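Local structure of Poly(A) RNA polymerase protein 2 (Saccharomyces cerevisiae, 3NYB) at residues A[76-87]-A[132-140]; A[92-100]-A[112-123]. The protein serves as the poly(A) polymerase of the TRAMP RNA surveillance complex, probably adding adenosines to the 3' ends of RNAs. The protein carries 1 engineered substitution. All blocks are in the same frame, centred on the assembly; numbering follows the deposited sequence.

Contact 1 (A[76-87]-A[132-140]); sequences GSDIDCVVTSEL and IHIAVSFER. Engineered in segment 132-140: Ala135 (natural residue Asp).
Phe138 lays its ring alongside Val83, the two side chains pointing the same way, with CD1 of Phe138 3.6 Å from CB of Val83. CG of the phenylalanine stands anti to its carbonyl carbon (chi1 -59°), which lays the ring back beside the other segment although the side chain sets out away from it. Leu87 closes over the same ring, its CB 3.8 Å from Phe138 CD1 and its carbonyl oxygen over one face. Next along, Val83 CG2 meets Val136 CG1 at 3.6 Å.

Behind these side chains, strands 79-83 and 132-137 run parallel, their axes 29° apart. Five backbone hydrogen bonds join them, from Ile79 N to His133 O at one end to Val83 N to Ser137 O at the other. As in any extended strand, side chains alternate: Ile79, Cys81, Ile134 and Val136 occupy one face, while Asp80, Val82, Ala135 and Ser137 occupy the other. On the latter face Val82 CG2 sits 3.9 Å above the centre of the Arg140 guanidinium, and Ser137 OG donates to Glu139 O at 2.8 Å.

The Gly-Ser-Asp-Ile-Asp run of 76-80 fits the nucleotidyltransferase signature, whose aspartates in relatives bind metal ions together with a third from a neighbouring strand. Here the engineered Ala135, naturally aspartate, puts only its CB 4.0 Å from Asp80 OD1.

Strand 62-65 flanks 79-83 and strand 121-127 flanks 132-137, so both strands are interior to the sheet, with 132-137 at its centre; helix 36-54 packs on Ile79, Val83 and Ile134.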
loop_
_atom_site.group_PDB
_atom_site.type_symbol
_atom_site.label_atom_id
_atom_site.label_comp_id
_atom_site.label_asym_id
_atom_site.label_seq_id
_atom_site.Cartn_x
_atom_site.Cartn_y
_atom_site.Cartn_z
ATOM N N GLY A 76 9.891 8.467 -9.534
ATOM C CA GLY A 76 11.265 8.036 -9.353
ATOM C C GLY A 76 11.415 6.526 -9.214
ATOM O O GLY A 76 12.521 6.012 -9.343
ATOM N N SER A 77 10.322 5.801 -8.961
ATOM C CA SER A 77 10.414 4.341 -8.873
ATOM C C SER A 77 10.687 3.730 -10.241
ATOM O O SER A 77 10.346 4.334 -11.265
ATOM C CB SER A 77 9.146 3.729 -8.266
ATOM O OG SER A 77 8.031 3.874 -9.124
ATOM N N ASP A 78 11.311 2.549 -10.253
ATOM C CA ASP A 78 11.584 1.820 -11.496
ATOM C C ASP A 78 10.282 1.535 -12.204
ATOM O O ASP A 78 9.300 1.113 -11.576
ATOM C CB ASP A 78 12.218 0.450 -11.240
ATOM C CG ASP A 78 13.510 0.518 -10.481
ATOM O OD1 ASP A 78 14.105 1.609 -10.382
ATOM O OD2 ASP A 78 13.929 -0.550 -9.981
ATOM N N ILE A 79 10.277 1.730 -13.517
ATOM C CA ILE A 79 9.147 1.273 -14.296
ATOM C C ILE A 79 9.509 -0.074 -14.906
ATOM O O ILE A 79 10.551 -0.218 -15.549
ATOM C CB ILE A 79 8.654 2.334 -15.318
ATOM C CG1 ILE A 79 9.029 1.995 -16.741
ATOM C CG2 ILE A 79 9.215 3.713 -14.993
ATOM C CD1 ILE A 79 9.006 3.246 -17.594
ATOM N N ASP A 80 8.655 -1.065 -14.657
ATOM C CA ASP A 80 8.948 -2.448 -15.009
ATOM C C ASP A 80 8.551 -2.788 -16.439
ATOM O O ASP A 80 7.423 -2.521 -16.859
ATOM C CB ASP A 80 8.233 -3.392 -14.038
ATOM C CG ASP A 80 8.375 -2.954 -12.589
ATOM O OD1 ASP A 80 9.512 -2.986 -12.067
ATOM O OD2 ASP A 80 7.352 -2.573 -11.975
ATOM N N CYS A 81 9.475 -3.394 -17.176
ATOM C CA CYS A 81 9.200 -3.836 -18.537
ATOM C C CYS A 81 9.498 -5.314 -18.730
ATOM O O CYS A 81 10.450 -5.836 -18.153
ATOM C CB CYS A 81 10.029 -3.023 -19.521
ATOM S SG CYS A 81 9.970 -1.268 -19.167
ATOM N N VAL A 82 8.673 -5.974 -19.546
ATOM C CA VAL A 82 8.910 -7.344 -19.999
ATOM C C VAL A 82 9.364 -7.327 -21.450
ATOM O O VAL A 82 8.801 -6.595 -22.267
ATOM C CB VAL A 82 7.618 -8.173 -20.015
ATOM C CG1 VAL A 82 7.849 -9.525 -19.368
ATOM C CG2 VAL A 82 6.484 -7.430 -19.347
ATOM N N VAL A 83 10.348 -8.155 -21.781
ATOM C CA VAL A 83 10.748 -8.349 -23.174
ATOM C C VAL A 83 10.203 -9.676 -23.679
ATOM O O VAL A 83 10.285 -10.679 -22.965
ATOM C CB VAL A 83 12.261 -8.349 -23.320
ATOM C CG1 VAL A 83 12.649 -8.644 -24.752
ATOM C CG2 VAL A 83 12.800 -7.017 -22.903
ATOM N N THR A 84 9.705 -9.686 -24.922
ATOM C CA THR A 84 8.783 -10.729 -25.401
ATOM C C THR A 84 9.232 -11.804 -26.401
ATOM O O THR A 84 8.469 -12.738 -26.653
ATOM C CB THR A 84 7.484 -10.107 -25.984
ATOM O OG1 THR A 84 7.811 -8.976 -26.805
ATOM C CG2 THR A 84 6.527 -9.680 -24.873
ATOM N N SER A 85 10.412 -11.715 -26.999
ATOM C CA SER A 85 10.822 -12.856 -27.832
ATOM C C SER A 85 11.028 -14.072 -26.933
ATOM O O SER A 85 11.273 -13.916 -25.739
ATOM C CB SER A 85 12.091 -12.555 -28.631
ATOM O OG SER A 85 11.773 -12.089 -29.928
ATOM N N GLU A 86 10.917 -15.276 -27.482
ATOM C CA GLU A 86 11.176 -16.471 -26.679
ATOM C C GLU A 86 12.631 -16.491 -26.208
ATOM O O GLU A 86 13.473 -17.186 -26.772
ATOM C CB GLU A 86 10.801 -17.764 -27.423
ATOM C CG GLU A 86 11.102 -17.776 -28.918
ATOM C CD GLU A 86 10.532 -19.005 -29.622
ATOM O OE1 GLU A 86 10.845 -20.141 -29.204
ATOM O OE2 GLU A 86 9.772 -18.833 -30.598
ATOM N N LEU A 87 12.909 -15.716 -25.163
ATOM C CA LEU A 87 14.270 -15.493 -24.684
ATOM C C LEU A 87 14.390 -15.823 -23.205
ATOM O O LEU A 87 15.480 -15.757 -22.634
ATOM C CB LEU A 87 14.677 -14.029 -24.903
ATOM C CG LEU A 87 14.809 -13.530 -26.347
ATOM C CD1 LEU A 87 14.620 -12.013 -26.425
ATOM C CD2 LEU A 87 16.139 -13.961 -26.988
ATOM N N ILE A 132 15.343 8.519 -16.197
ATOM C CA ILE A 132 14.272 7.580 -15.828
ATOM C C ILE A 132 14.809 6.206 -15.399
ATOM O O ILE A 132 15.740 5.675 -16.002
ATOM C CB ILE A 132 13.257 7.411 -17.003
ATOM C CG1 ILE A 132 12.502 8.716 -17.243
ATOM C CG2 ILE A 132 12.257 6.317 -16.724
ATOM C CD1 ILE A 132 11.403 8.602 -18.256
ATOM N N HIS A 133 14.221 5.635 -14.356
ATOM C CA HIS A 133 14.667 4.346 -13.847
ATOM C C HIS A 133 13.901 3.210 -14.491
ATOM O O HIS A 133 12.673 3.199 -14.464
ATOM C CB HIS A 133 14.482 4.291 -12.333
ATOM C CG HIS A 133 15.394 5.206 -11.593
ATOM N ND1 HIS A 133 16.539 4.763 -10.949
ATOM C CD2 HIS A 133 15.365 6.548 -11.407
ATOM C CE1 HIS A 133 17.157 5.786 -10.400
ATOM N NE2 HIS A 133 16.460 6.887 -10.662
ATOM N N ILE A 134 14.629 2.251 -15.050
ATOM C CA ILE A 134 14.021 1.101 -15.714
ATOM C C ILE A 134 14.463 -0.222 -15.104
ATOM O O ILE A 134 15.634 -0.392 -14.730
ATOM C CB ILE A 134 14.394 1.034 -17.210
ATOM C CG1 ILE A 134 13.639 2.091 -18.008
ATOM C CG2 ILE A 134 14.098 -0.345 -17.776
ATOM C CD1 ILE A 134 14.377 3.359 -18.109
ATOM N N ALA A 135 13.516 -1.157 -15.019
ATOM C CA ALA A 135 13.825 -2.543 -14.692
ATOM C C ALA A 135 13.250 -3.494 -15.744
ATOM O O ALA A 135 12.041 -3.529 -15.963
ATOM C CB ALA A 135 13.298 -2.895 -13.328
ATOM N N VAL A 136 14.127 -4.271 -16.376
ATOM C CA VAL A 136 13.732 -5.162 -17.460
ATOM C C VAL A 136 13.868 -6.629 -17.100
ATOM O O VAL A 136 14.847 -7.028 -16.480
ATOM C CB VAL A 136 14.574 -4.925 -18.730
ATOM C CG1 VAL A 136 14.303 -6.023 -19.730
ATOM C CG2 VAL A 136 14.264 -3.564 -19.328
ATOM N N SER A 137 12.887 -7.426 -17.520
ATOM C CA SER A 137 12.903 -8.863 -17.320
ATOM C C SER A 137 12.171 -9.520 -18.492
ATOM O O SER A 137 11.443 -8.843 -19.214
ATOM C CB SER A 137 12.181 -9.193 -16.025
ATOM O OG SER A 137 10.801 -8.908 -16.159
ATOM N N PHE A 138 12.348 -10.831 -18.673
ATOM C CA PHE A 138 11.674 -11.558 -19.756
ATOM C C PHE A 138 10.413 -12.252 -19.270
ATOM O O PHE A 138 9.917 -13.172 -19.905
ATOM C CB PHE A 138 12.606 -12.584 -20.411
ATOM C CG PHE A 138 13.858 -11.984 -20.993
ATOM C CD1 PHE A 138 13.845 -11.400 -22.249
ATOM C CD2 PHE A 138 15.047 -12.009 -20.284
ATOM C CE1 PHE A 138 14.990 -10.842 -22.778
ATOM C CE2 PHE A 138 16.195 -11.450 -20.811
ATOM C CZ PHE A 138 16.166 -10.863 -22.053
ATOM N N GLU A 139 9.887 -11.784 -18.148
ATOM C CA GLU A 139 8.731 -12.408 -17.516
ATOM C C GLU A 139 8.121 -11.427 -16.515
ATOM O O GLU A 139 8.835 -10.860 -15.693
ATOM C CB GLU A 139 9.180 -13.686 -16.807
ATOM C CG GLU A 139 8.069 -14.543 -16.231
ATOM C CD GLU A 139 8.545 -15.953 -15.902
ATOM O OE1 GLU A 139 8.665 -16.778 -16.835
ATOM O OE2 GLU A 139 8.803 -16.238 -14.713
ATOM N N ARG A 140 6.811 -11.206 -16.587
ATOM C CA ARG A 140 6.165 -10.349 -15.597
ATOM C C ARG A 140 6.491 -10.875 -14.215
ATOM O O ARG A 140 6.605 -12.080 -14.022
ATOM C CB ARG A 140 4.656 -10.283 -15.815
ATOM C CG ARG A 140 4.307 -9.570 -17.094
ATOM C CD ARG A 140 2.830 -9.233 -17.239
ATOM N NE ARG A 140 2.652 -8.442 -18.453
ATOM C CZ ARG A 140 2.766 -8.940 -19.681
ATOM N NH1 ARG A 140 3.033 -10.236 -19.862
ATOM N NH2 ARG A 140 2.612 -8.153 -20.733
HETATM O O HOH W 1 11.258 6.202 -13.054
HETATM O O HOH W 2 16.664 1.464 -11.544
#

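Contact 2 (A[92-100]-A[112-123]); sequences SRNNLYSLA and VEVVAKARVPII
Ser92 opens the helix against Pro121, its CB 3.8 Å from the proline CG. One residue on, Arg93 reaches across the same ring at about a right angle. Its chain is extended from CG to NE, and that reach brings one face of the guanidinium over Pro121, with CB of the proline 3.9 Å from the guanidinium plane and over its centre.

Leu96, a turn further, splits its two methyls between two strand residues. CD1 lies 3.7 Å from Pro121 CB, while the Leu96 and Ile123 side chains slide past each other in opposite directions, bringing Leu96 CD2 within 3.5 Å of Ile123 CG2. CG anti to the carbonyl carbon (chi1 -71°) directs this fork at the sheet. An alanine here would remove both branches and is likely to open a gap between the helix and the Pro121 and Ile123 side chains.

Tyr97 meets Val114 more loosely: CG2 of the valine approaches the ring edge near its plane, 4.3 Å from CE2, and the Arg93 carbonyl oxygen lies over a ring face. Leu99 CG then comes 4.4 Å from Ile123 CD1. At the last turn Ala100 CB touches both Val112 CG1, 3.9 Å away, and Ile123 CD1.

The helix runs almost parallel to strand 121-123, 5° between the short axes, packed as a helical layer on one face of the mixed palm sheet. No hydrogen bond crosses; the helix bonds within itself, and the strands bond to each other (Val115 with Ile122) and to strand 132-137 (Ile123 with Val136), so shape and apolar burial hold the two elements together.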
loop_
_atom_site.group_PDB
_atom_site.type_symbol
_atom_site.label_atom_id
_atom_site.label_comp_id
_atom_site.label_asym_id
_atom_site.label_seq_id
_atom_site.Cartn_x
_atom_site.Cartn_y
_atom_site.Cartn_z
ATOM N N SER A 92 17.361 -16.852 -19.911
ATOM C CA SER A 92 17.089 -15.542 -19.329
ATOM C C SER A 92 18.353 -14.714 -18.995
ATOM O O SER A 92 18.448 -13.567 -19.452
ATOM C CB SER A 92 16.192 -15.692 -18.103
ATOM O OG SER A 92 14.830 -15.599 -18.416
ATOM N N ARG A 93 19.285 -15.293 -18.230
ATOM C CA ARG A 93 20.397 -14.546 -17.726
ATOM C C ARG A 93 21.336 -14.188 -18.853
ATOM O O ARG A 93 21.716 -12.992 -19.024
ATOM C CB ARG A 93 21.153 -15.314 -16.665
ATOM C CG ARG A 93 20.469 -15.147 -15.294
ATOM C CD ARG A 93 21.184 -15.880 -14.198
ATOM N NE ARG A 93 20.505 -15.705 -12.905
ATOM C CZ ARG A 93 19.307 -16.225 -12.618
ATOM N NH1 ARG A 93 18.706 -16.995 -13.504
ATOM N NH2 ARG A 93 18.690 -15.997 -11.463
ATOM N N ASN A 94 21.848 -15.220 -19.527
ATOM C CA ASN A 94 22.748 -15.010 -20.662
ATOM C C ASN A 94 22.287 -13.852 -21.557
ATOM O O ASN A 94 23.101 -13.057 -22.016
ATOM C CB ASN A 94 22.764 -16.278 -21.489
ATOM C CG ASN A 94 23.377 -17.467 -20.738
ATOM O OD1 ASN A 94 24.174 -17.340 -19.771
ATOM N ND2 ASN A 94 23.027 -18.641 -21.209
ATOM N N ASN A 95 20.969 -13.736 -21.758
ATOM C CA ASN A 95 20.368 -12.692 -22.621
ATOM C C ASN A 95 20.347 -11.335 -21.925
ATOM O O ASN A 95 20.470 -10.298 -22.570
ATOM C CB ASN A 95 18.950 -13.092 -23.078
ATOM C CG ASN A 95 18.977 -14.180 -24.173
ATOM O OD1 ASN A 95 19.998 -14.363 -24.860
ATOM N ND2 ASN A 95 17.864 -14.877 -24.354
ATOM N N LEU A 96 20.168 -11.339 -20.605
ATOM C CA LEU A 96 20.262 -10.093 -19.858
ATOM C C LEU A 96 21.696 -9.535 -19.917
ATOM O O LEU A 96 21.884 -8.329 -20.097
ATOM C CB LEU A 96 19.776 -10.247 -18.412
ATOM C CG LEU A 96 18.275 -10.445 -18.137
ATOM C CD1 LEU A 96 18.020 -11.061 -16.760
ATOM C CD2 LEU A 96 17.484 -9.152 -18.272
ATOM N N TYR A 97 22.702 -10.399 -19.771
ATOM C CA TYR A 97 24.090 -9.945 -19.857
ATOM C C TYR A 97 24.332 -9.232 -21.187
ATOM O O TYR A 97 25.027 -8.214 -21.242
ATOM C CB TYR A 97 25.077 -11.106 -19.685
ATOM C CG TYR A 97 24.847 -11.937 -18.444
ATOM C CD1 TYR A 97 24.937 -13.329 -18.487
ATOM C CD2 TYR A 97 24.522 -11.337 -17.232
ATOM C CE1 TYR A 97 24.723 -14.097 -17.359
ATOM C CE2 TYR A 97 24.307 -12.097 -16.096
ATOM C CZ TYR A 97 24.410 -13.476 -16.163
ATOM O OH TYR A 97 24.191 -14.233 -15.033
ATOM N N SER A 98 23.738 -9.768 -22.250
ATOM C CA SER A 98 23.912 -9.216 -23.592
ATOM C C SER A 98 23.205 -7.877 -23.748
ATOM O O SER A 98 23.746 -6.946 -24.342
ATOM C CB SER A 98 23.391 -10.196 -24.643
ATOM O OG SER A 98 23.987 -11.466 -24.476
ATOM N N LEU A 99 21.985 -7.799 -23.228
ATOM C CA LEU A 99 21.220 -6.560 -23.221
ATOM C C LEU A 99 21.971 -5.493 -22.421
ATOM O O LEU A 99 22.074 -4.339 -22.850
ATOM C CB LEU A 99 19.849 -6.806 -22.587
ATOM C CG LEU A 99 18.893 -5.621 -22.473
ATOM C CD1 LEU A 99 18.860 -4.796 -23.773
ATOM C CD2 LEU A 99 17.494 -6.105 -22.100
ATOM N N ALA A 100 22.486 -5.885 -21.254
ATOM C CA ALA A 100 23.268 -4.977 -20.416
ATOM C C ALA A 100 24.456 -4.435 -21.178
ATOM O O ALA A 100 24.588 -3.227 -21.366
ATOM C CB ALA A 100 23.738 -5.677 -19.142
ATOM N N VAL A 112 24.567 -0.795 -14.584
ATOM C CA VAL A 112 23.512 -1.769 -14.734
ATOM C C VAL A 112 23.634 -2.847 -13.674
ATOM O O VAL A 112 24.684 -3.470 -13.520
ATOM C CB VAL A 112 23.577 -2.419 -16.115
ATOM C CG1 VAL A 112 22.354 -3.281 -16.330
ATOM C CG2 VAL A 112 23.665 -1.350 -17.182
ATOM N N GLU A 113 22.555 -3.075 -12.941
ATOM C CA GLU A 113 22.589 -4.076 -11.888
ATOM C C GLU A 113 21.636 -5.237 -12.149
ATOM O O GLU A 113 20.448 -5.033 -12.399
ATOM C CB GLU A 113 22.268 -3.433 -10.542
ATOM C CG GLU A 113 22.232 -4.411 -9.390
ATOM C CD GLU A 113 21.915 -3.729 -8.082
ATOM O OE1 GLU A 113 21.448 -2.568 -8.121
ATOM O OE2 GLU A 113 22.134 -4.350 -7.019
ATOM N N VAL A 114 22.169 -6.453 -12.088
ATOM C CA VAL A 114 21.344 -7.660 -12.091
ATOM C C VAL A 114 20.758 -7.951 -10.699
ATOM O O VAL A 114 21.469 -7.917 -9.690
ATOM C CB VAL A 114 22.139 -8.888 -12.559
ATOM C CG1 VAL A 114 21.441 -10.151 -12.112
ATOM C CG2 VAL A 114 22.297 -8.875 -14.070
ATOM N N VAL A 115 19.458 -8.219 -10.647
ATOM C CA VAL A 115 18.795 -8.564 -9.391
ATOM C C VAL A 115 17.717 -9.602 -9.662
ATOM O O VAL A 115 17.560 -10.064 -10.794
ATOM C CB VAL A 115 18.138 -7.340 -8.735
ATOM C CG1 VAL A 115 19.048 -6.130 -8.829
ATOM C CG2 VAL A 115 16.801 -7.044 -9.386
ATOM N N ALA A 116 16.959 -9.955 -8.631
ATOM C CA ALA A 116 15.930 -10.975 -8.780
ATOM C C ALA A 116 14.673 -10.654 -7.985
ATOM O O ALA A 116 14.741 -10.384 -6.787
ATOM C CB ALA A 116 16.474 -12.338 -8.375
ATOM N N LYS A 117 13.526 -10.695 -8.657
ATOM C CA LYS A 117 12.254 -10.482 -7.988
ATOM C C LYS A 117 11.471 -11.797 -7.939
ATOM O O LYS A 117 10.517 -11.998 -8.691
ATOM C CB LYS A 117 11.454 -9.375 -8.683
ATOM C CG LYS A 117 10.906 -8.306 -7.737
ATOM C CD LYS A 117 10.230 -7.167 -8.496
ATOM C CE LYS A 117 9.776 -6.063 -7.551
ATOM N NZ LYS A 117 8.971 -5.013 -8.243
ATOM N N ALA A 118 11.908 -12.690 -7.056
ATOM C CA ALA A 118 11.251 -13.979 -6.841
ATOM C C ALA A 118 11.600 -15.020 -7.910
ATOM O O ALA A 118 10.714 -15.550 -8.576
ATOM C CB ALA A 118 9.734 -13.799 -6.734
ATOM N N ARG A 119 12.890 -15.308 -8.061
ATOM C CA ARG A 119 13.361 -16.293 -9.038
ATOM C C ARG A 119 13.278 -15.813 -10.489
ATOM O O ARG A 119 13.655 -16.541 -11.410
ATOM C CB ARG A 119 12.618 -17.624 -8.890
ATOM C CG ARG A 119 12.975 -18.384 -7.635
ATOM C CD ARG A 119 12.360 -19.769 -7.626
ATOM N NE ARG A 119 12.339 -20.323 -6.276
ATOM C CZ ARG A 119 11.455 -19.974 -5.347
ATOM N NH1 ARG A 119 10.520 -19.073 -5.628
ATOM N NH2 ARG A 119 11.504 -20.522 -4.140
ATOM N N VAL A 120 12.770 -14.600 -10.688
ATOM C CA VAL A 120 12.798 -13.968 -12.003
ATOM C C VAL A 120 13.933 -12.951 -12.035
ATOM O O VAL A 120 13.924 -11.989 -11.267
ATOM C CB VAL A 120 11.477 -13.254 -12.325
ATOM C CG1 VAL A 120 11.556 -12.588 -13.693
ATOM C CG2 VAL A 120 10.322 -14.235 -12.269
ATOM N N PRO A 121 14.923 -13.178 -12.913
ATOM C CA PRO A 121 16.119 -12.331 -12.990
ATOM C C PRO A 121 15.797 -11.018 -13.682
ATOM O O PRO A 121 15.095 -11.018 -14.692
ATOM C CB PRO A 121 17.084 -13.158 -13.834
ATOM C CG PRO A 121 16.222 -14.045 -14.652
ATOM C CD PRO A 121 14.920 -14.243 -13.929
ATOM N N ILE A 122 16.306 -9.919 -13.133
ATOM C CA ILE A 122 15.944 -8.585 -13.592
ATOM C C ILE A 122 17.159 -7.681 -13.760
ATOM O O ILE A 122 18.152 -7.815 -13.051
ATOM C CB ILE A 122 14.970 -7.925 -12.611
ATOM C CG1 ILE A 122 13.644 -8.673 -12.610
ATOM C CG2 ILE A 122 14.744 -6.469 -12.968
ATOM C CD1 ILE A 122 12.733 -8.236 -11.486
ATOM N N ILE A 123 17.069 -6.759 -14.708
ATOM C CA ILE A 123 18.146 -5.817 -14.987
ATOM C C ILE A 123 17.652 -4.390 -14.678
ATOM O O ILE A 123 16.660 -3.920 -15.250
ATOM C CB ILE A 123 18.597 -5.963 -16.463
ATOM C CG1 ILE A 123 19.685 -4.976 -16.816
ATOM C CG2 ILE A 123 17.433 -5.737 -17.422
ATOM C CD1 ILE A 123 19.713 -4.681 -18.297
#

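Contact 1 joins two interior strands of the palm sheet, and contact 2 lays a helix on one face of that sheet, chiefly on strand 121-127 and reaching the edge strand at Val114; their centres are 10 Å apart. Val136 N, probably hydrogen-bonded to Ile123 O, connects strand 132-137 of the first to strand 121-127 of the second, and Leu87 O probably accepts from Asn95 ND2 near the start of the helix. Both contacts mix buried and exposed residues. In 76-87/132-140 directional backbone bonds set the register; in 92-100/112-123 no hydrogen bond crosses and mainly apolar side chains meet, buried around Leu96 and Pro121 and more exposed at Arg93, Tyr97 and Val114.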